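Local coordinates for protein putative gamma-glutamylcyclotransferase YkqA (Bacillus subtilis, PDB 2QIK) that is probably a gamma-glutamylcyclotransferase, an acyltransferase inferred to release a gamma-linked glutamyl group by cyclising it, at residues A[114-120]-A[213-217]; A[126-132]-A[189-195]; A[160-166]-A[180-186]. All blocks are in the same frame, centred on the assembly; numbering follows the deposited sequence. Where two conformers were deposited one is given.

How the contacts relate
Contact 1 closes the longest loop of the three; contact 2 is nested inside it along the chain, and contact 3 inside contact 2. Contacts 1 and 2 have centres about 14 Å apart and touch, Met120 CG lying 3.7 Å from Ile128 CD1. Contacts 2 and 3, centres about 20 Å apart, share strand 185-193 and one antiparallel sheet. Val217 of contact 1 packs on Phe131 of contact 2 and on Leu160 and Tyr163 of contact 3. In contact 1 the side chain of Lys116 lies about 8 Å from Gly9, inferred by similarity to bind substrate. In contact 2 the Tyr130 side chain is about 4 Å from a bound citrate, probably from the crystallisation liquor.

Contact 1: A[114-120]-A[213-217]; sequences DWKEHQM and RPAFV
Phe216 reaches from its strand to helix 115-120 and carries the apolar part of this helix-on-strand packing, the two short axes passing 8.5 Å apart at 95°. Lys116 CB sits over one face of the phenyl ring in a CH-pi contact, 4.1 Å from the ring centroid. The selenium of Met120, a selenomethionine, comes instead to the ring edge, with SE 4.0 Å from Phe216 CE1, a Met-aromatic contact. A flat, apolar ring suits this place because one side chain can use its face while another uses its rim. Glu117 CG lies against Pro214 CG at 3.9 Å; the bend at chi2 (-85°) turns the carboxylate away from the proline, toward Ser112 and Tyr202.

The polar part centres on the N-cap residue Asp114, whose short carboxylate can cap the helix start while facing Arg213. Its OD2 accepts from Glu117 N over 3.2 Å, from well above the carboxylate plane, and also pairs with Arg12. Its OD1 forms a long salt bridge of 4.0 Å to Arg213 NH1, helped by two waters; each donates to OD1 and is weakly held by the arginine, and one also donates to Pro214 O.

Lys116 NZ continues to Asp228 and Lys13 O. Strand 224-234 pairs with the Phe216 strand, helix 198-204 packs on Met120 and Pro214, and Tyr57 of strand 55-63 touches Asp114 and Arg213.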
# COMPACT_ATOMS: atom_id res chain seq x y z
N ASP A 114 -6.07 -9.11 -2.17
CA ASP A 114 -5.54 -8.45 -0.99
C ASP A 114 -6.51 -8.61 0.15
O ASP A 114 -7.62 -8.07 0.15
CB ASP A 114 -5.26 -6.97 -1.33
CG ASP A 114 -4.51 -6.25 -0.23
OD1 ASP A 114 -3.71 -5.35 -0.61
OD2 ASP A 114 -4.74 -6.52 0.96
N TRP A 115 -6.08 -9.40 1.16
CA TRP A 115 -6.95 -9.70 2.27
C TRP A 115 -7.35 -8.48 3.08
O TRP A 115 -8.48 -8.39 3.54
CB TRP A 115 -6.22 -10.74 3.17
CG TRP A 115 -6.92 -11.16 4.39
CD1 TRP A 115 -6.44 -11.04 5.70
CD2 TRP A 115 -8.04 -11.93 4.46
NE1 TRP A 115 -7.29 -11.59 6.57
CE2 TRP A 115 -8.30 -12.16 5.86
CE3 TRP A 115 -8.96 -12.38 3.55
CZ2 TRP A 115 -9.39 -12.87 6.35
CZ3 TRP A 115 -10.08 -13.18 4.10
CH2 TRP A 115 -10.26 -13.37 5.42
N LYS A 116 -6.41 -7.58 3.31
CA LYS A 116 -6.77 -6.36 4.04
C LYS A 116 -7.72 -5.48 3.27
O LYS A 116 -8.61 -4.87 3.89
CB LYS A 116 -5.49 -5.61 4.41
CG LYS A 116 -4.64 -6.14 5.45
CD LYS A 116 -3.63 -5.23 6.02
CE LYS A 116 -3.04 -5.87 7.18
NZ LYS A 116 -2.01 -5.11 7.78
N GLU A 117 -7.55 -5.39 1.97
CA GLU A 117 -8.49 -4.62 1.16
C GLU A 117 -9.85 -5.30 1.24
O GLU A 117 -10.86 -4.62 1.43
CB GLU A 117 -7.96 -4.57 -0.26
CG GLU A 117 -8.78 -3.69 -1.23
CD GLU A 117 -9.95 -4.29 -1.89
OE1 GLU A 117 -10.69 -3.51 -2.54
OE2 GLU A 117 -10.08 -5.53 -1.81
N HIS A 118 -9.89 -6.62 1.23
CA HIS A 118 -11.13 -7.35 1.31
C HIS A 118 -11.79 -7.06 2.64
O HIS A 118 -13.02 -6.92 2.74
CB HIS A 118 -10.88 -8.83 1.10
CG HIS A 118 -12.05 -9.71 1.51
ND1 HIS A 118 -12.08 -10.51 2.64
CD2 HIS A 118 -13.19 -9.93 0.86
CE1 HIS A 118 -13.24 -11.15 2.68
NE2 HIS A 118 -13.94 -10.81 1.62
N GLN A 119 -11.04 -7.07 3.74
CA GLN A 119 -11.62 -6.81 5.08
C GLN A 119 -12.21 -5.41 5.15
O GLN A 119 -13.26 -5.21 5.68
CB GLN A 119 -10.55 -6.98 6.14
CG GLN A 119 -10.11 -8.48 6.33
CD GLN A 119 -8.98 -8.60 7.31
OE1 GLN A 119 -9.10 -9.41 8.28
NE2 GLN A 119 -7.98 -7.83 7.15
N MSE A 120 -11.53 -4.45 4.55
CA MSE A 120 -11.98 -3.09 4.56
C MSE A 120 -13.31 -2.92 3.85
O MSE A 120 -14.26 -2.28 4.33
CB MSE A 120 -10.93 -2.19 3.94
CG MSE A 120 -11.33 -0.70 3.74
SE MSE A 120 -10.00 0.38 2.96
CE MSE A 120 -10.07 -0.41 1.24
N ARG A 213 -3.17 0.45 -6.89
CA ARG A 213 -3.87 -0.47 -5.99
C ARG A 213 -4.07 0.15 -4.62
O ARG A 213 -3.23 0.96 -4.18
CB ARG A 213 -3.06 -1.73 -5.79
CG ARG A 213 -1.73 -1.62 -5.22
CD ARG A 213 -1.04 -2.95 -5.09
NE ARG A 213 0.16 -2.85 -4.42
CZ ARG A 213 0.32 -3.04 -3.04
NH1 ARG A 213 -0.61 -3.44 -2.22
NH2 ARG A 213 1.47 -2.94 -2.57
N PRO A 214 -5.15 -0.21 -3.91
CA PRO A 214 -5.23 0.09 -2.50
C PRO A 214 -4.10 -0.59 -1.77
O PRO A 214 -3.67 -1.70 -2.15
CB PRO A 214 -6.60 -0.47 -2.12
CG PRO A 214 -7.32 -0.84 -3.37
CD PRO A 214 -6.26 -1.10 -4.37
N ALA A 215 -3.58 0.05 -0.74
CA ALA A 215 -2.52 -0.45 0.06
C ALA A 215 -2.65 0.08 1.45
O ALA A 215 -3.47 0.98 1.71
CB ALA A 215 -1.17 -0.10 -0.55
N PHE A 216 -1.85 -0.41 2.38
CA PHE A 216 -1.99 -0.09 3.80
C PHE A 216 -0.63 0.29 4.39
O PHE A 216 0.37 -0.40 4.08
CB PHE A 216 -2.64 -1.23 4.58
CG PHE A 216 -3.99 -1.53 4.01
CD1 PHE A 216 -5.07 -0.82 4.38
CD2 PHE A 216 -4.11 -2.39 2.94
CE1 PHE A 216 -6.30 -1.00 3.72
CE2 PHE A 216 -5.30 -2.56 2.27
CZ PHE A 216 -6.38 -1.87 2.71
N VAL A 217 -0.63 1.32 5.20
CA VAL A 217 0.55 1.80 5.87
C VAL A 217 0.17 2.23 7.25
O VAL A 217 -0.94 2.62 7.54
CB VAL A 217 1.23 2.98 5.10
CG1 VAL A 217 1.81 2.48 3.83
CG2 VAL A 217 0.29 4.16 4.88
O HOH W 1 -3.76 -4.19 -3.06
O HOH W 2 -1.40 -4.94 0.71

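Contact 2: A[126-132]-A[189-195]; sequences NPIYYFA and VLYRIPY
Ile128 and Ile193 form one of three hydrogen-bonded pairs in this antiparallel beta pairing, which joins strand 128-132 to strand 185-193. The latter also pairs with strand 154-161, while the backbones of Tyr129 and Phe131 bond to Leu230 on the other side. Tyr130-Tyr191 and Ala132-Val189 are the other pairs. All six N-H...O bonds are nearly straight, including Ile128 N to Ile193 O at 2.8 Å.

On the face of the isoleucines, Ile193 CG1 stands between its own backbone N and carbonyl carbon (chi1 72°), which brings it to 3.6 Å from Ile128 CB and carries CD1 on to Tyr130 CB. The Tyr130 and Tyr191 side chains lie side by side, pointing the same way, with their CD2 atoms 3.8 Å apart. Ala132, small enough to fit beside the second ring, sets its CB at the edge of Tyr191, 3.8 Å from CE2.

On the other face, Arg192 lies alongside Tyr129, and its bend at chi3 (-66°) brings the guanidinium to the ring edge, the planes 89° apart. Arg192 NE donates to Tyr129 OH at 2.8 Å, NH2 weakly at 3.3 Å, and NH1 pairs with Asp153. Replacing Arg192 with an alanine would probably leave the Tyr129 hydroxyl without these donors and Asp153 without this salt-bridge partner. The branched end of Leu190 settles between neighbours: CD1 touches both Tyr129 CB and Phe131 CB, each at 4.0 Å.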
# COMPACT_ATOMS: atom_id res chain seq x y z
N ASN A 126 -15.49 1.85 8.85
CA ASN A 126 -15.95 3.24 8.97
C ASN A 126 -15.55 3.75 10.36
O ASN A 126 -15.97 3.15 11.33
CB ASN A 126 -17.50 3.30 8.80
CG ASN A 126 -18.07 4.69 8.65
OD1 ASN A 126 -19.22 4.97 9.21
ND2 ASN A 126 -17.46 5.49 7.93
N PRO A 127 -14.75 4.81 10.48
CA PRO A 127 -14.17 5.57 9.40
C PRO A 127 -12.99 4.85 8.75
O PRO A 127 -12.53 3.81 9.23
CB PRO A 127 -13.63 6.80 10.12
CG PRO A 127 -13.28 6.30 11.45
CD PRO A 127 -14.36 5.32 11.81
N ILE A 128 -12.50 5.44 7.68
CA ILE A 128 -11.28 5.08 7.02
C ILE A 128 -10.23 6.19 7.35
O ILE A 128 -10.60 7.36 7.21
CB ILE A 128 -11.55 5.08 5.52
CG1 ILE A 128 -12.57 3.97 5.13
CG2 ILE A 128 -10.27 4.91 4.71
CD1 ILE A 128 -12.11 2.52 5.43
N TYR A 129 -8.99 5.82 7.71
CA TYR A 129 -7.91 6.79 7.82
C TYR A 129 -7.16 6.65 6.49
O TYR A 129 -6.55 5.64 6.19
CB TYR A 129 -7.06 6.45 9.03
CG TYR A 129 -7.80 6.85 10.27
CD1 TYR A 129 -7.83 8.18 10.67
CD2 TYR A 129 -8.56 5.94 10.98
CE1 TYR A 129 -8.55 8.59 11.79
CE2 TYR A 129 -9.31 6.34 12.05
CZ TYR A 129 -9.30 7.62 12.47
OH TYR A 129 -10.06 8.01 13.56
N TYR A 130 -7.23 7.70 5.68
CA TYR A 130 -6.74 7.78 4.32
C TYR A 130 -5.51 8.68 4.25
O TYR A 130 -5.57 9.87 4.59
CB TYR A 130 -7.82 8.29 3.37
CG TYR A 130 -7.31 8.63 1.98
CD1 TYR A 130 -6.59 7.72 1.26
CD2 TYR A 130 -7.51 9.87 1.46
CE1 TYR A 130 -6.03 8.06 0.05
CE2 TYR A 130 -6.98 10.24 0.22
CZ TYR A 130 -6.22 9.30 -0.47
OH TYR A 130 -5.63 9.66 -1.65
N PHE A 131 -4.38 8.09 3.82
CA PHE A 131 -3.08 8.80 3.73
C PHE A 131 -2.82 9.25 2.28
O PHE A 131 -2.68 8.39 1.38
CB PHE A 131 -1.99 7.89 4.22
CG PHE A 131 -0.64 8.51 4.25
CD1 PHE A 131 -0.27 9.47 5.18
CD2 PHE A 131 0.33 8.12 3.35
CE1 PHE A 131 1.02 10.05 5.18
CE2 PHE A 131 1.59 8.78 3.36
CZ PHE A 131 1.91 9.66 4.26
N ALA A 132 -2.80 10.55 2.09
CA ALA A 132 -2.55 11.14 0.80
C ALA A 132 -1.16 11.76 0.79
O ALA A 132 -0.82 12.54 1.69
CB ALA A 132 -3.60 12.29 0.57
N VAL A 189 -0.65 13.76 4.21
CA VAL A 189 -1.80 14.23 5.03
C VAL A 189 -2.65 12.97 5.29
O VAL A 189 -3.01 12.26 4.37
CB VAL A 189 -2.67 15.29 4.23
CG1 VAL A 189 -3.83 15.83 5.05
CG2 VAL A 189 -1.82 16.42 3.65
N LEU A 190 -3.02 12.77 6.54
CA LEU A 190 -3.95 11.73 6.93
C LEU A 190 -5.29 12.35 7.13
O LEU A 190 -5.46 13.30 7.91
CB LEU A 190 -3.47 11.04 8.21
CG LEU A 190 -4.26 9.82 8.61
CD1 LEU A 190 -4.03 8.71 7.59
CD2 LEU A 190 -3.93 9.36 10.00
N TYR A 191 -6.30 11.85 6.42
CA TYR A 191 -7.68 12.27 6.55
C TYR A 191 -8.52 11.20 7.25
O TYR A 191 -8.31 10.01 7.05
CB TYR A 191 -8.33 12.45 5.20
CG TYR A 191 -7.78 13.51 4.27
CD1 TYR A 191 -8.21 14.82 4.33
CD2 TYR A 191 -6.93 13.16 3.26
CE1 TYR A 191 -7.78 15.76 3.45
CE2 TYR A 191 -6.45 14.12 2.34
CZ TYR A 191 -6.91 15.40 2.43
OH TYR A 191 -6.51 16.35 1.51
N ARG A 192 -9.47 11.61 8.09
CA ARG A 192 -10.51 10.70 8.60
C ARG A 192 -11.73 10.88 7.67
O ARG A 192 -12.29 11.98 7.58
CB ARG A 192 -10.90 11.10 10.00
CG ARG A 192 -11.92 10.20 10.66
CD ARG A 192 -12.32 10.62 12.00
NE ARG A 192 -11.21 10.51 12.87
CZ ARG A 192 -10.40 11.50 13.28
NH1 ARG A 192 -10.64 12.76 12.95
NH2 ARG A 192 -9.36 11.22 14.06
N ILE A 193 -12.08 9.82 6.96
CA ILE A 193 -13.16 9.88 5.97
C ILE A 193 -14.21 8.79 6.26
O ILE A 193 -13.87 7.73 6.80
CB ILE A 193 -12.64 9.77 4.54
CG1 ILE A 193 -12.14 8.33 4.21
CG2 ILE A 193 -11.56 10.78 4.22
CD1 ILE A 193 -11.65 8.19 2.77
N PRO A 194 -15.46 9.01 5.87
CA PRO A 194 -16.42 7.95 5.95
C PRO A 194 -16.15 6.89 4.88
O PRO A 194 -15.65 7.19 3.81
CB PRO A 194 -17.79 8.65 5.74
CG PRO A 194 -17.48 10.13 5.92
CD PRO A 194 -16.06 10.27 5.41
N TYR A 195 -16.58 5.68 5.17
CA TYR A 195 -16.60 4.59 4.19
C TYR A 195 -17.23 5.06 2.84
O TYR A 195 -16.81 4.62 1.77
CB TYR A 195 -17.35 3.42 4.75
CG TYR A 195 -17.33 2.23 3.83
CD1 TYR A 195 -16.20 1.50 3.58
CD2 TYR A 195 -18.50 1.80 3.20
CE1 TYR A 195 -16.19 0.43 2.73
CE2 TYR A 195 -18.50 0.72 2.34
CZ TYR A 195 -17.35 0.03 2.14
OH TYR A 195 -17.39 -1.06 1.28

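Contact 3: A[160-166]-A[180-186]; sequences LKGYTTR and LEDGGTT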
# COMPACT_ATOMS: atom_id res chain seq x y z
N LEU A 160 5.73 8.99 7.31
CA LEU A 160 5.80 7.58 6.92
C LEU A 160 7.26 7.19 6.74
O LEU A 160 7.90 7.59 5.76
CB LEU A 160 4.99 7.31 5.65
CG LEU A 160 5.05 5.86 5.16
CD1 LEU A 160 4.58 4.79 6.15
CD2 LEU A 160 4.20 5.72 3.92
N LYS A 161 7.75 6.34 7.62
CA LYS A 161 9.12 5.84 7.57
C LYS A 161 9.21 4.70 6.56
O LYS A 161 8.31 3.86 6.53
CB LYS A 161 9.44 5.22 8.94
CG LYS A 161 9.28 6.26 10.09
CD LYS A 161 10.35 6.17 11.15
CE LYS A 161 10.50 7.45 12.02
NZ LYS A 161 10.42 8.75 11.23
N GLY A 162 10.24 4.67 5.75
CA GLY A 162 10.55 3.58 4.88
C GLY A 162 10.23 3.74 3.41
O GLY A 162 10.50 2.86 2.61
N TYR A 163 9.60 4.85 3.08
CA TYR A 163 9.09 5.14 1.73
C TYR A 163 9.58 6.49 1.27
O TYR A 163 9.74 7.39 2.10
CB TYR A 163 7.57 5.16 1.74
CG TYR A 163 6.90 3.84 2.06
CD1 TYR A 163 6.82 3.37 3.36
CD2 TYR A 163 6.26 3.13 1.10
CE1 TYR A 163 6.20 2.21 3.68
CE2 TYR A 163 5.58 1.97 1.38
CZ TYR A 163 5.57 1.48 2.63
OH TYR A 163 4.91 0.30 2.95
N THR A 164 9.75 6.64 -0.02
CA THR A 164 9.98 7.90 -0.71
C THR A 164 8.92 8.20 -1.69
O THR A 164 8.47 7.34 -2.42
CB THR A 164 11.32 7.84 -1.48
OG1 THR A 164 12.38 7.43 -0.60
CG2 THR A 164 11.69 9.19 -2.07
N THR A 165 8.49 9.46 -1.72
CA THR A 165 7.53 9.90 -2.75
C THR A 165 8.27 10.06 -4.07
O THR A 165 9.26 10.80 -4.18
CB THR A 165 6.83 11.19 -2.34
OG1 THR A 165 6.10 10.99 -1.14
CG2 THR A 165 5.84 11.66 -3.39
N ARG A 166 7.81 9.32 -5.07
CA ARG A 166 8.47 9.28 -6.37
C ARG A 166 7.46 9.27 -7.48
O ARG A 166 6.31 8.92 -7.27
CB ARG A 166 9.32 8.02 -6.45
CG ARG A 166 10.47 7.99 -5.53
CD ARG A 166 11.47 6.93 -5.91
NE ARG A 166 12.55 6.81 -4.93
CZ ARG A 166 13.62 7.62 -4.92
NH1 ARG A 166 13.79 8.54 -5.86
NH2 ARG A 166 14.52 7.48 -3.99
N LEU A 180 7.55 4.68 -3.07
CA LEU A 180 8.38 3.49 -3.25
C LEU A 180 8.93 3.07 -1.93
O LEU A 180 9.46 3.90 -1.19
CB LEU A 180 9.52 3.78 -4.18
CG LEU A 180 10.30 2.61 -4.77
CD1 LEU A 180 9.41 1.81 -5.68
CD2 LEU A 180 11.54 3.09 -5.53
N GLU A 181 8.81 1.78 -1.58
CA GLU A 181 9.30 1.27 -0.28
C GLU A 181 10.79 0.98 -0.43
O GLU A 181 11.22 -0.15 -0.60
CB GLU A 181 8.54 0.02 0.10
CG GLU A 181 8.77 -0.40 1.53
CD GLU A 181 8.19 -1.73 1.88
OE1 GLU A 181 7.56 -2.38 1.04
OE2 GLU A 181 8.29 -2.10 3.07
N ASP A 182 11.59 2.04 -0.36
CA ASP A 182 13.01 2.01 -0.66
C ASP A 182 13.90 2.42 0.49
O ASP A 182 15.12 2.61 0.31
CB ASP A 182 13.32 2.84 -1.91
CG ASP A 182 13.07 4.32 -1.75
OD1 ASP A 182 13.27 5.05 -2.80
OD2 ASP A 182 12.72 4.78 -0.61
N GLY A 183 13.30 2.61 1.67
CA GLY A 183 14.04 2.93 2.90
C GLY A 183 14.15 4.41 3.15
O GLY A 183 14.87 4.80 4.07
N GLY A 184 13.56 5.26 2.33
CA GLY A 184 13.57 6.70 2.53
C GLY A 184 12.56 7.05 3.63
O GLY A 184 12.09 6.23 4.43
N THR A 185 12.23 8.32 3.71
CA THR A 185 11.17 8.83 4.62
C THR A 185 10.37 9.84 3.86
O THR A 185 10.90 10.55 3.01
CB THR A 185 11.79 9.45 5.91
OG1 THR A 185 10.75 9.61 6.87
CG2 THR A 185 12.20 10.91 5.74
N THR A 186 9.08 9.88 4.10
CA THR A 186 8.23 10.82 3.46
C THR A 186 7.12 11.36 4.35
O THR A 186 7.02 10.93 5.51
CB THR A 186 7.73 10.19 2.16
OG1 THR A 186 7.29 11.26 1.28
CG2 THR A 186 6.59 9.19 2.35
O HOH W 3 13.79 9.75 1.49
O HOH W 4 9.80 11.50 -0.11
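An Asx turn at Asp182 organises the loop between two short antiparallel pairings, and its carboxylate reaches across to Thr164 and Arg166. Asp182 CG stands between its backbone N and carbonyl carbon (chi1 65°), putting the carboxylate where it meets both Gly184 N and the opposite segment. OD2 accepts from Gly184 N within the turn and, through its syn lone pair, from Thr164 OG1 at 2.7 Å. OD1 is gripped side-on by Arg166: NE donates at 2.9 Å nearly along the C-O axis, NH2 at 3.0 Å from the opposite face of the carboxylate plane. Both nitrogens keep OD1 in the guanidinium plane, which stands 76° from the carboxylate. Four donors thus fix the rotation of Asp182, and the negative charge would be expected to be stabilised. Arg166 NH1 forms a salt bridge with Glu240, so the guanidinium serves two acids.

The turn bridges a change of register by two residues between the Leu160-Thr186 and Thr164-Leu180 hydrogen-bonded pairs. In the gap, Gly162 N donates to Gly184 O, while Gly162 O accepts from Gly183 N, which comes from above the carbonyl plane. Gly162 and Gly183 have positive phi angles at which a side chain would press on the preceding carbonyl oxygen; at Gly184 a CB would run into Thr164 OG1. Glu181 centres an inverse gamma turn, and its extended chain lies over one face of the Tyr163 ring, CG 4.1 Å from the centroid. Both polar ends go on to Glu29 and Gln30, tying the loop to strand 25-34.

On the other side of the loop, Thr165 and Thr186 cross at about a right angle with their OG1 atoms 2.7 Å apart, and a water held by Thr165 N also meets Thr186 OG1. Thr186 CG2 packs 4.1 Å from Leu160 CB.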